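Local coordinates for protein putative oxidoreductase FAD-binding subunit (Sulfolobus tokodaii, PDB 4ZOH) that binds FAD and probably serves as the flavin-bearing subunit that passes electrons in a larger molybdopterin-dependent oxidoreductase, at residues 78-83 / 87-92; 124-129 / 167-172; 32-37 / 101-106; 59-64 / 161-166. All blocks are in the same frame, centred on the assembly; numbering follows the deposited sequence.

All four contacts are largely buried and lie in the FAD-binding domain, yet their chemistry follows their place in it. Contact 1 joins two consecutive helices through one serine hydroxyl and small apolar groups, while contact 2 closes a helix end and a loop around one phenylalanine, almost wholly by apolar packing; L88 and M126 touch between them. Contacts 3 and 4 both reach FAD: the first with a loop of backbone N-H groups around the pyrophosphate, the second with the strand that reads the adenine. Contacts 2 and 4 share strand 160-167 and its continuation, and Y78 N of contact 1 is probably hydrogen-bonded to R101 O of contact 3.

Contact 1 (78-83 / 87-92); sequences YNISKS and LLSETA
S89 OG and the carbonyl of I80, in the last turn of helix 77-81, form the polar centre of this contact; the chain returns, after a short loop, as helix 88-93. With its OG beside the backbone N (chi1 -65°), S89 reaches across to the carbonyl of I80 and donates a hydrogen bond of 2.8 Å from OG to I80 O, meeting the oxygen at a C=O...donor angle of 151°, moderately tilted from the carbonyl plane. I80 O also accepts from S83 N and from S83 OG, the latter at 3.1 Å, and these three bonds grip the carbonyl. S89 OG is in turn hydrogen-bonded to I85 N in the connecting loop.

Beside this polar knot the helices touch through small groups. I80 lays CG2 against A92 CB at 3.7 Å, and the same methyl approaches L88 CG. S81 suits the closest point because it is small: its CA makes a CH...O contact with S89 O, 3.4 Å away, while its own OG turns back to Y78 O. Beyond I80, I71 of strand 68-72 and Y119 of helix 119-125 continue the apolar core.

Replacing S89 with an alanine would probably leave I80 O with S83 as its remaining grip and I85 N without its acceptor, so that the turn between the helices is held less firmly. Small residues here are consistent with the close approach of S81 CA and S89 CA, 4.1 Å, while the S89 hydroxyl adds a third bond to a carbonyl that S83 already holds.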
# COMPACT_ATOMS: atom_id res chain seq x y z
N TYR B 78 31.31 12.05 -24.26
CA TYR B 78 31.86 10.69 -24.23
C TYR B 78 32.51 10.38 -25.58
O TYR B 78 33.63 9.84 -25.62
CB TYR B 78 30.80 9.62 -23.88
CG TYR B 78 31.29 8.19 -24.05
CD1 TYR B 78 31.94 7.54 -23.01
CD2 TYR B 78 31.07 7.47 -25.25
CE1 TYR B 78 32.36 6.23 -23.15
CE2 TYR B 78 31.49 6.15 -25.40
CZ TYR B 78 32.13 5.53 -24.34
OH TYR B 78 32.53 4.23 -24.44
N ASN B 79 31.81 10.69 -26.67
CA ASN B 79 32.32 10.31 -28.01
C ASN B 79 33.55 11.13 -28.40
O ASN B 79 34.49 10.59 -28.88
CB ASN B 79 31.23 10.43 -29.09
CG ASN B 79 30.22 9.30 -29.03
OD1 ASN B 79 30.53 8.17 -28.70
ND2 ASN B 79 29.00 9.62 -29.35
N ILE B 80 33.52 12.42 -28.12
CA ILE B 80 34.71 13.28 -28.29
C ILE B 80 35.88 12.72 -27.48
O ILE B 80 36.98 12.57 -27.99
CB ILE B 80 34.38 14.73 -27.92
CG1 ILE B 80 33.33 15.25 -28.89
CG2 ILE B 80 35.66 15.58 -27.89
CD1 ILE B 80 32.70 16.62 -28.59
N SER B 81 35.63 12.30 -26.25
CA SER B 81 36.69 11.77 -25.39
C SER B 81 37.32 10.51 -25.96
O SER B 81 38.44 10.14 -25.57
CB SER B 81 36.19 11.62 -23.95
OG SER B 81 35.64 10.35 -23.71
N LYS B 82 36.64 9.88 -26.93
CA LYS B 82 37.08 8.56 -27.40
C LYS B 82 37.70 8.68 -28.76
O LYS B 82 38.19 7.68 -29.28
CB LYS B 82 35.91 7.56 -27.50
CG LYS B 82 35.31 7.07 -26.20
CD LYS B 82 36.36 6.31 -25.45
CE LYS B 82 35.85 5.94 -24.08
NZ LYS B 82 36.88 5.20 -23.30
N SER B 83 37.77 9.88 -29.29
CA SER B 83 38.15 10.05 -30.67
C SER B 83 39.54 10.70 -31.02
O SER B 83 39.77 11.18 -32.14
CB SER B 83 37.02 10.74 -31.39
OG SER B 83 37.05 12.07 -31.07
N LEU B 87 44.48 17.35 -27.49
CA LEU B 87 43.90 18.26 -26.42
C LEU B 87 42.37 18.11 -26.13
O LEU B 87 41.96 17.99 -24.98
CB LEU B 87 44.25 19.74 -26.65
CG LEU B 87 43.78 20.69 -25.57
CD1 LEU B 87 44.44 20.40 -24.23
CD2 LEU B 87 43.99 22.14 -25.94
N LEU B 88 41.58 18.21 -27.19
CA LEU B 88 40.14 18.28 -27.09
C LEU B 88 39.52 17.00 -26.47
O LEU B 88 38.69 17.08 -25.57
CB LEU B 88 39.50 18.63 -28.46
CG LEU B 88 37.99 18.99 -28.32
CD1 LEU B 88 37.88 20.22 -27.43
CD2 LEU B 88 37.24 19.23 -29.64
N SER B 89 39.96 15.84 -26.94
CA SER B 89 39.50 14.57 -26.39
C SER B 89 39.81 14.42 -24.92
O SER B 89 38.96 13.98 -24.14
CB SER B 89 40.06 13.41 -27.15
OG SER B 89 39.55 13.44 -28.47
N GLU B 90 41.05 14.75 -24.55
CA GLU B 90 41.39 14.66 -23.15
C GLU B 90 40.57 15.67 -22.30
O GLU B 90 40.12 15.33 -21.21
CB GLU B 90 42.87 14.84 -22.96
CG GLU B 90 43.33 14.90 -21.51
CD GLU B 90 44.82 15.14 -21.42
OE1 GLU B 90 45.54 14.50 -22.21
OE2 GLU B 90 45.26 15.97 -20.60
N THR B 91 40.34 16.87 -22.82
CA THR B 91 39.55 17.87 -22.15
C THR B 91 38.11 17.36 -21.93
O THR B 91 37.60 17.49 -20.83
CB THR B 91 39.49 19.19 -22.96
OG1 THR B 91 40.82 19.64 -23.12
CG2 THR B 91 38.70 20.28 -22.22
N ALA B 92 37.48 16.81 -22.97
CA ALA B 92 36.10 16.23 -22.87
C ALA B 92 36.00 15.19 -21.77
O ALA B 92 35.01 15.19 -21.04
CB ALA B 92 35.68 15.62 -24.19

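Contact 2 (124-129 / 167-172); sequences IAMDAK and PTFEGY
M126 and F169 pack together where helix 119-125 ends in a Schellman motif, D127 taking the positive phi, and where the chain leaving strand 160-167 enters a type II beta turn from F169 to Y172. The methionine side chain lies obliquely against one corner of the ring: M126 CG and CE each lie 3.7 Å from F169 CE2. A bend at chi3 (97°) carries the methyl to CE2 and CD2, to the side of the ring plane opposite P167 CB. The backbone joins in too, since M126 O lies in the plane of the ring at its edge, 3.6 Å from F169 CZ, where the slightly positive ring hydrogens would suit a carbonyl oxygen. P167 closes in from strand 160-167, its CD 3.2 Å from M126 O and its CB over one face of the F169 ring, toward the rim.

Around the pair, L194 of strand 189-198 and P86 pack directly, L194 reaching Y172 as well. Farther out, D127 makes salt bridges with R206 and R218, whose guanidinium groups also take the carbonyls of A125 and I124.

Methionine has a flexible chain to follow a ring's outline, and phenylalanine supplies a flat apolar ring from the turn that fills the space between M126, P167 and Y172. A serine in place of F169 would probably open a gap beside the M126 chain and remove the F169 ring from the face of Y172. G171 allows the positive phi of the turn, closed by Y172 N bonding F169 O at 3.1 Å, and F169 CD1 rests 3.6 Å above the centre of the Y172 ring.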
# COMPACT_ATOMS: atom_id res chain seq x y z
N ILE B 124 39.69 27.85 -27.01
CA ILE B 124 40.34 29.14 -27.25
C ILE B 124 41.78 28.93 -27.68
O ILE B 124 42.28 29.64 -28.54
CB ILE B 124 40.17 30.15 -26.08
CG1 ILE B 124 40.48 31.59 -26.54
CG2 ILE B 124 40.99 29.77 -24.89
CD1 ILE B 124 39.27 32.38 -26.97
N ALA B 125 42.40 27.89 -27.11
CA ALA B 125 43.79 27.51 -27.37
C ALA B 125 43.94 26.97 -28.77
O ALA B 125 44.97 27.17 -29.42
CB ALA B 125 44.25 26.48 -26.38
N MET B 126 42.91 26.27 -29.22
CA MET B 126 42.89 25.68 -30.52
C MET B 126 42.50 26.66 -31.67
O MET B 126 42.57 26.27 -32.83
CB MET B 126 41.96 24.48 -30.45
CG MET B 126 42.54 23.34 -29.64
SD MET B 126 41.40 21.97 -29.38
CE MET B 126 41.87 20.79 -30.70
N ASP B 127 42.10 27.89 -31.36
CA ASP B 127 41.47 28.77 -32.41
C ASP B 127 40.32 28.04 -33.12
O ASP B 127 40.15 28.13 -34.36
CB ASP B 127 42.45 29.39 -33.47
CG ASP B 127 43.75 29.94 -32.87
OD1 ASP B 127 43.69 30.74 -31.91
OD2 ASP B 127 44.84 29.54 -33.35
N ALA B 128 39.53 27.32 -32.31
CA ALA B 128 38.31 26.68 -32.78
C ALA B 128 37.39 27.67 -33.49
O ALA B 128 37.40 28.89 -33.18
CB ALA B 128 37.57 26.08 -31.59
N LYS B 129 36.59 27.13 -34.44
CA LYS B 129 35.48 27.91 -35.02
C LYS B 129 34.11 27.21 -34.89
O LYS B 129 34.02 25.98 -34.95
CB LYS B 129 35.72 28.15 -36.52
CG LYS B 129 36.95 28.98 -36.88
CD LYS B 129 37.05 29.15 -38.41
CE LYS B 129 38.36 29.81 -38.84
NZ LYS B 129 38.67 31.00 -38.00
N PRO B 167 41.78 22.88 -35.87
CA PRO B 167 42.88 22.30 -36.66
C PRO B 167 43.20 20.91 -36.11
O PRO B 167 42.80 20.57 -34.98
CB PRO B 167 44.05 23.27 -36.38
CG PRO B 167 43.40 24.55 -35.95
CD PRO B 167 42.19 24.10 -35.15
N THR B 168 43.93 20.10 -36.87
CA THR B 168 44.21 18.72 -36.46
C THR B 168 45.38 18.50 -35.51
O THR B 168 45.51 17.41 -34.94
CB THR B 168 44.41 17.80 -37.66
OG1 THR B 168 45.30 18.43 -38.56
CG2 THR B 168 43.11 17.59 -38.33
N PHE B 169 46.23 19.53 -35.36
CA PHE B 169 47.40 19.54 -34.44
C PHE B 169 48.23 18.28 -34.44
O PHE B 169 48.63 17.83 -33.35
CB PHE B 169 47.00 19.91 -33.01
CG PHE B 169 46.34 21.24 -32.91
CD1 PHE B 169 47.11 22.40 -32.88
CD2 PHE B 169 44.96 21.34 -32.84
CE1 PHE B 169 46.49 23.64 -32.82
CE2 PHE B 169 44.33 22.56 -32.74
CZ PHE B 169 45.10 23.72 -32.74
N GLU B 170 48.52 17.72 -35.62
CA GLU B 170 49.35 16.50 -35.68
C GLU B 170 50.79 16.74 -35.19
O GLU B 170 51.36 17.78 -35.47
CB GLU B 170 49.37 15.94 -37.10
CG GLU B 170 48.07 15.25 -37.47
CD GLU B 170 47.94 15.00 -38.96
OE1 GLU B 170 48.93 14.51 -39.55
OE2 GLU B 170 46.85 15.28 -39.54
N GLY B 171 51.35 15.75 -34.50
CA GLY B 171 52.64 15.91 -33.81
C GLY B 171 52.70 16.90 -32.61
O GLY B 171 53.79 17.08 -32.00
N TYR B 172 51.56 17.54 -32.26
CA TYR B 172 51.55 18.42 -31.11
C TYR B 172 51.54 17.64 -29.83
O TYR B 172 51.05 16.53 -29.82
CB TYR B 172 50.37 19.36 -31.11
CG TYR B 172 50.55 20.59 -31.90
CD1 TYR B 172 50.69 20.53 -33.30
CD2 TYR B 172 50.51 21.83 -31.28
CE1 TYR B 172 50.82 21.70 -34.05
CE2 TYR B 172 50.59 22.99 -32.00
CZ TYR B 172 50.77 22.92 -33.39
OH TYR B 172 50.89 24.10 -34.11

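Contact 3 (32-37 / 101-106); sequences GGHSLI and RNMGTI. With FAD (flavin-adenine dinucleotide), chain H.
H34 and M103 meet at a slant: the imidazole turns CE1 toward the methionine stem, 3.5 Å from M103 CB. M103 folds back at chi2 and chi3, which brings its CE near G32 O. That same carbonyl holds the histidine in place, for H34 ND1 donates to G32 O at 2.8 Å, with the oxygen lying in the ring plane and the donor well above the carbonyl plane.

Glycine suits the places beside this pair. G32 CA sits 3.1 Å from M103 O, in a CH...O contact, and a CB on G32 would strike that oxygen; one on G104 would strike FAD O3'. With glycine at its first two positions, the loop wraps the pyrophosphate with its N-H groups, as in flavoproteins of this family. G33 N and H34 N bond to O2A and O2P of FAD, while S35 N and L36 N both point at O1A, L36 N at 2.6 Å and nearly straight (176°). S35 OG, at the N-cap, is hydrogen-bonded to FAD O4' at 2.7 Å, and L36 begins helix 36-41, so the helix dipole may help stabilise the phosphate charge.

From the other segment T105, the N-cap of helix 106-112, has OG1 set between its backbone N and carbonyl carbon (chi1 76°), donating to FAD O1P at 2.7 Å and bonded to G108 N. FAD O1P also accepts from T105 N and G32 N.

Outward, L36 packs on L30 of strand 28-30, another protein chain covers part of H34 and M103, and backbone bonds tie R101, G104 and I106 to Y78, H77 and T75 at helix 77-81 and its approach.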
# COMPACT_ATOMS: atom_id res chain seq x y z
N GLY B 32 21.62 17.64 -24.90
CA GLY B 32 21.90 16.59 -23.89
C GLY B 32 21.11 16.92 -22.61
O GLY B 32 21.00 16.08 -21.72
N GLY B 33 20.61 18.16 -22.54
CA GLY B 33 19.78 18.65 -21.43
C GLY B 33 20.48 18.80 -20.09
O GLY B 33 19.81 19.08 -19.10
N HIS B 34 21.80 18.59 -20.03
CA HIS B 34 22.50 18.61 -18.76
C HIS B 34 22.91 19.95 -18.24
O HIS B 34 23.58 20.04 -17.24
CB HIS B 34 23.62 17.60 -18.71
CG HIS B 34 23.13 16.21 -18.49
ND1 HIS B 34 22.12 15.66 -19.24
CD2 HIS B 34 23.47 15.27 -17.58
CE1 HIS B 34 21.88 14.42 -18.84
NE2 HIS B 34 22.70 14.16 -17.84
N SER B 35 22.45 21.00 -18.89
CA SER B 35 22.47 22.32 -18.33
C SER B 35 21.08 22.90 -18.42
O SER B 35 20.64 23.53 -17.46
CB SER B 35 23.52 23.22 -19.05
OG SER B 35 24.83 22.83 -18.66
N LEU B 36 20.36 22.66 -19.52
CA LEU B 36 18.97 23.14 -19.61
C LEU B 36 18.04 22.52 -18.52
O LEU B 36 17.35 23.23 -17.81
CB LEU B 36 18.43 22.95 -21.01
CG LEU B 36 17.00 23.41 -21.35
CD1 LEU B 36 16.77 24.93 -21.33
CD2 LEU B 36 16.68 22.81 -22.72
N ILE B 37 18.07 21.20 -18.37
CA ILE B 37 17.10 20.57 -17.45
C ILE B 37 17.37 20.96 -15.99
O ILE B 37 16.43 21.32 -15.29
CB ILE B 37 16.95 19.07 -17.71
CG1 ILE B 37 16.23 18.88 -19.05
CG2 ILE B 37 16.07 18.42 -16.65
CD1 ILE B 37 16.38 17.48 -19.64
N ARG B 101 28.82 12.76 -19.10
CA ARG B 101 29.47 12.77 -20.41
C ARG B 101 28.73 11.91 -21.45
O ARG B 101 28.86 12.08 -22.68
CB ARG B 101 30.90 12.31 -20.22
CG ARG B 101 31.73 13.33 -19.45
CD ARG B 101 33.19 12.98 -19.55
NE ARG B 101 33.51 11.68 -19.01
CZ ARG B 101 33.72 11.41 -17.71
NH1 ARG B 101 33.63 12.35 -16.80
NH2 ARG B 101 34.03 10.18 -17.33
N ASN B 102 27.96 10.95 -20.96
CA ASN B 102 27.12 10.14 -21.84
C ASN B 102 26.07 10.94 -22.52
O ASN B 102 25.61 10.55 -23.60
CB ASN B 102 26.55 8.98 -21.03
CG ASN B 102 27.55 7.88 -20.82
OD1 ASN B 102 28.51 7.71 -21.64
ND2 ASN B 102 27.35 7.08 -19.74
N MET B 103 25.72 12.10 -21.99
CA MET B 103 24.63 12.88 -22.58
C MET B 103 24.97 14.27 -23.02
O MET B 103 24.43 14.74 -24.01
CB MET B 103 23.44 13.02 -21.60
CG MET B 103 22.86 11.67 -21.18
SD MET B 103 21.72 11.12 -22.45
CE MET B 103 20.31 12.13 -22.03
N GLY B 104 25.83 14.94 -22.25
CA GLY B 104 26.20 16.30 -22.60
C GLY B 104 26.81 16.40 -24.00
O GLY B 104 27.53 15.50 -24.43
N THR B 105 26.50 17.48 -24.71
CA THR B 105 27.08 17.70 -26.05
C THR B 105 27.94 18.97 -26.15
O THR B 105 27.74 19.95 -25.40
CB THR B 105 25.99 17.78 -27.14
OG1 THR B 105 25.36 19.07 -27.04
CG2 THR B 105 24.91 16.57 -26.96
N ILE B 106 28.90 18.94 -27.08
CA ILE B 106 29.79 20.13 -27.36
C ILE B 106 28.96 21.35 -27.78
O ILE B 106 29.19 22.43 -27.25
CB ILE B 106 30.93 19.85 -28.40
CG1 ILE B 106 31.86 21.09 -28.56
CG2 ILE B 106 30.34 19.36 -29.70
CD1 ILE B 106 33.21 20.76 -29.15
PA FAD H . 21.57 21.46 -22.98
O1A FAD H . 21.44 21.45 -21.50
O2A FAD H . 20.67 20.68 -23.84
O5B FAD H . 21.49 22.93 -23.50
C5B FAD H . 22.24 23.98 -22.83
C4B FAD H . 21.94 25.40 -23.57
O4B FAD H . 22.27 25.37 -25.01
C3B FAD H . 20.44 25.64 -23.54
O3B FAD H . 20.20 27.01 -23.33
C2B FAD H . 19.92 25.14 -24.91
O2B FAD H . 18.71 25.77 -25.34
C1B FAD H . 21.02 25.56 -25.82
N9A FAD H . 21.49 24.68 -26.89
C8A FAD H . 21.77 23.38 -26.84
N7A FAD H . 22.27 22.98 -28.03
C5A FAD H . 22.29 24.07 -28.84
C6A FAD H . 22.71 24.30 -30.17
N6A FAD H . 23.22 23.28 -30.85
N1A FAD H . 22.60 25.53 -30.70
C2A FAD H . 22.15 26.59 -29.98
N3A FAD H . 21.74 26.40 -28.72
C4A FAD H . 21.80 25.16 -28.12
N1 FAD H . 30.38 20.99 -17.82
C2 FAD H . 31.75 21.24 -17.81
O2 FAD H . 32.23 21.91 -18.70
N3 FAD H . 32.55 20.74 -16.83
C4 FAD H . 32.03 20.00 -15.82
O4 FAD H . 32.81 19.53 -14.99
C4X FAD H . 30.64 19.76 -15.79
N5 FAD H . 30.11 19.01 -14.77
C5X FAD H . 28.70 18.80 -14.74
C6 FAD H . 28.17 18.09 -13.67
C7 FAD H . 26.79 17.83 -13.62
C7M FAD H . 26.28 17.03 -12.40
C8 FAD H . 25.94 18.32 -14.64
C8M FAD H . 24.41 18.11 -14.64
C9 FAD H . 26.47 19.09 -15.69
C9A FAD H . 27.85 19.30 -15.76
N10 FAD H . 28.43 20.06 -16.80
C10 FAD H . 29.83 20.26 -16.79
C1' FAD H . 27.64 20.63 -17.88
C2' FAD H . 27.47 19.63 -19.04
O2' FAD H . 28.73 19.55 -19.74
C3' FAD H . 26.31 20.01 -20.00
O3' FAD H . 26.07 18.85 -20.79
C4' FAD H . 26.63 21.18 -20.92
O4' FAD H . 27.07 22.28 -20.12
C5' FAD H . 25.42 21.60 -21.77
O5' FAD H . 25.38 20.68 -22.90
P FAD H . 24.06 19.89 -23.22
O1P FAD H . 24.23 19.25 -24.56
O2P FAD H . 23.69 19.01 -22.09
O3P FAD H . 23.10 21.14 -23.38

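Contact 4 (59-64 / 161-166); sequences LSYITK and VTEIQV. With FAD (flavin-adenine dinucleotide), chain H.
Y61 and E163 reach each other through complementary torsions: the tyrosine ring sits between its backbone N and carbonyl carbon (chi1 58°), while E163 has CG anti to its own N (chi1 -169°) and runs on extended. Phenol and carboxylate therefore meet nearly at right angles, their planes 81° apart. Y61 OH donates to E163 OE2 at 2.7 Å, from above the carboxylate plane, with the oxygen near the plane of the ring at its edge. The other oxygen, E163 OE1, takes Q165 NE2 at 3.0 Å and forms a salt bridge with K131. Nearby, L59 CD2 rests 4.2 Å from T162 CB, at an oblique angle, and T162 OG1 is hydrogen-bonded to T133 OG1.

In the five-stranded antiparallel sheet, strand 68-72 lies between strands 62-64 and 160-167, so the residues leading into strand 62-64 reach past strand 68-72 to strand 160-167. A classic beta bulge sets T162 and E163 together opposite K131. At the head of the segment V161 reads the adenine of FAD with its backbone: V161 O accepts from FAD N6A at 3.0 Å, and V161 N gives N1A a weak bond.

Tyrosine and glutamate suit this place because a long phenol can span the intervening strand, and a buried carboxylate needs several donors. Held by Y61, Q165 and K131, E163 is probably kept ionised; Y61 links it toward strand 62-64 and K131 toward strand 129-134.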
# COMPACT_ATOMS: atom_id res chain seq x y z
N LEU B 59 23.73 15.61 -36.99
CA LEU B 59 24.47 16.57 -36.16
C LEU B 59 25.43 15.94 -35.13
O LEU B 59 26.01 16.64 -34.28
CB LEU B 59 23.54 17.55 -35.45
CG LEU B 59 22.68 18.38 -36.38
CD1 LEU B 59 21.92 19.38 -35.55
CD2 LEU B 59 23.59 19.09 -37.38
N SER B 60 25.57 14.63 -35.17
CA SER B 60 26.53 14.01 -34.33
C SER B 60 27.57 13.30 -35.19
O SER B 60 27.23 12.37 -35.92
CB SER B 60 25.83 13.05 -33.37
OG SER B 60 26.80 12.27 -32.76
N TYR B 61 28.83 13.74 -35.13
CA TYR B 61 29.91 13.20 -36.01
C TYR B 61 31.29 13.80 -35.71
O TYR B 61 31.37 14.96 -35.36
CB TYR B 61 29.56 13.44 -37.47
CG TYR B 61 29.36 14.90 -37.81
CD1 TYR B 61 30.45 15.71 -38.13
CD2 TYR B 61 28.08 15.48 -37.86
CE1 TYR B 61 30.29 17.07 -38.44
CE2 TYR B 61 27.91 16.85 -38.21
CZ TYR B 61 29.04 17.63 -38.49
OH TYR B 61 28.96 18.97 -38.82
N ILE B 62 32.35 13.01 -35.82
CA ILE B 62 33.75 13.56 -35.82
C ILE B 62 34.30 13.36 -37.24
O ILE B 62 34.46 12.24 -37.66
CB ILE B 62 34.73 12.85 -34.81
CG1 ILE B 62 34.25 12.86 -33.32
CG2 ILE B 62 36.13 13.43 -34.92
CD1 ILE B 62 33.75 14.21 -32.87
N THR B 63 34.57 14.44 -37.98
CA THR B 63 35.15 14.28 -39.31
C THR B 63 36.50 15.01 -39.42
O THR B 63 36.58 16.20 -39.11
CB THR B 63 34.19 14.78 -40.42
OG1 THR B 63 32.94 14.11 -40.28
CG2 THR B 63 34.70 14.45 -41.81
N LYS B 64 37.53 14.30 -39.87
CA LYS B 64 38.82 14.87 -40.28
C LYS B 64 38.78 15.23 -41.77
O LYS B 64 38.79 14.36 -42.62
CB LYS B 64 39.96 13.89 -39.98
CG LYS B 64 41.35 14.51 -39.86
CD LYS B 64 42.29 13.39 -39.40
CE LYS B 64 43.76 13.78 -39.44
NZ LYS B 64 44.51 13.12 -38.32
N VAL B 161 24.01 26.41 -33.22
CA VAL B 161 25.28 25.75 -33.49
C VAL B 161 25.10 24.38 -34.14
O VAL B 161 24.41 23.48 -33.61
CB VAL B 161 26.08 25.62 -32.18
CG1 VAL B 161 27.45 24.96 -32.42
CG2 VAL B 161 26.20 26.99 -31.54
N THR B 162 25.76 24.17 -35.28
CA THR B 162 25.66 22.88 -35.89
C THR B 162 26.98 22.14 -35.92
O THR B 162 27.00 20.86 -36.08
CB THR B 162 25.09 22.96 -37.33
OG1 THR B 162 25.79 23.97 -38.08
CG2 THR B 162 23.63 23.31 -37.30
N GLU B 163 28.08 22.90 -35.75
CA GLU B 163 29.45 22.34 -35.95
C GLU B 163 30.52 23.13 -35.27
O GLU B 163 30.46 24.36 -35.20
CB GLU B 163 29.79 22.20 -37.42
CG GLU B 163 31.05 21.42 -37.75
CD GLU B 163 31.25 21.36 -39.26
OE1 GLU B 163 31.54 22.41 -39.86
OE2 GLU B 163 31.09 20.29 -39.86
N ILE B 164 31.47 22.40 -34.71
CA ILE B 164 32.67 22.99 -34.16
C ILE B 164 33.80 22.49 -35.04
O ILE B 164 33.85 21.25 -35.38
CB ILE B 164 32.91 22.62 -32.66
CG1 ILE B 164 31.88 23.29 -31.73
CG2 ILE B 164 34.26 23.19 -32.19
CD1 ILE B 164 30.44 22.82 -31.87
N GLN B 165 34.66 23.45 -35.45
CA GLN B 165 35.92 23.17 -36.24
C GLN B 165 37.20 23.54 -35.49
O GLN B 165 37.31 24.61 -34.84
CB GLN B 165 35.90 23.99 -37.52
CG GLN B 165 34.88 23.54 -38.56
CD GLN B 165 34.59 24.68 -39.50
OE1 GLN B 165 35.47 25.51 -39.74
NE2 GLN B 165 33.35 24.78 -39.99
N VAL B 166 38.17 22.65 -35.56
CA VAL B 166 39.47 22.84 -34.93
C VAL B 166 40.55 22.31 -35.91
O VAL B 166 40.28 21.37 -36.67
CB VAL B 166 39.58 22.09 -33.56
CG1 VAL B 166 38.68 22.73 -32.48
CG2 VAL B 166 39.36 20.58 -33.69
PA FAD H . 21.57 21.46 -22.98
O1A FAD H . 21.44 21.45 -21.50
O2A FAD H . 20.67 20.68 -23.84
O5B FAD H . 21.49 22.93 -23.50
C5B FAD H . 22.24 23.98 -22.83
C4B FAD H . 21.94 25.40 -23.57
O4B FAD H . 22.27 25.37 -25.01
C3B FAD H . 20.44 25.64 -23.54
O3B FAD H . 20.20 27.01 -23.33
C2B FAD H . 19.92 25.14 -24.91
O2B FAD H . 18.71 25.77 -25.34
C1B FAD H . 21.02 25.56 -25.82
N9A FAD H . 21.49 24.68 -26.89
C8A FAD H . 21.77 23.38 -26.84
N7A FAD H . 22.27 22.98 -28.03
C5A FAD H . 22.29 24.07 -28.84
C6A FAD H . 22.71 24.30 -30.17
N6A FAD H . 23.22 23.28 -30.85
N1A FAD H . 22.60 25.53 -30.70
C2A FAD H . 22.15 26.59 -29.98
N3A FAD H . 21.74 26.40 -28.72
C4A FAD H . 21.80 25.16 -28.12
N1 FAD H . 30.38 20.99 -17.82
C2 FAD H . 31.75 21.24 -17.81
O2 FAD H . 32.23 21.91 -18.70
N3 FAD H . 32.55 20.74 -16.83
C4 FAD H . 32.03 20.00 -15.82
O4 FAD H . 32.81 19.53 -14.99
C4X FAD H . 30.64 19.76 -15.79
N5 FAD H . 30.11 19.01 -14.77
C5X FAD H . 28.70 18.80 -14.74
C6 FAD H . 28.17 18.09 -13.67
C7 FAD H . 26.79 17.83 -13.62
C7M FAD H . 26.28 17.03 -12.40
C8 FAD H . 25.94 18.32 -14.64
C8M FAD H . 24.41 18.11 -14.64
C9 FAD H . 26.47 19.09 -15.69
C9A FAD H . 27.85 19.30 -15.76
N10 FAD H . 28.43 20.06 -16.80
C10 FAD H . 29.83 20.26 -16.79
C1' FAD H . 27.64 20.63 -17.88
C2' FAD H . 27.47 19.63 -19.04
O2' FAD H . 28.73 19.55 -19.74
C3' FAD H . 26.31 20.01 -20.00
O3' FAD H . 26.07 18.85 -20.79
C4' FAD H . 26.63 21.18 -20.92
O4' FAD H . 27.07 22.28 -20.12
C5' FAD H . 25.42 21.60 -21.77
O5' FAD H . 25.38 20.68 -22.90
P FAD H . 24.06 19.89 -23.22
O1P FAD H . 24.23 19.25 -24.56
O2P FAD H . 23.69 19.01 -22.09
O3P FAD H . 23.10 21.14 -23.38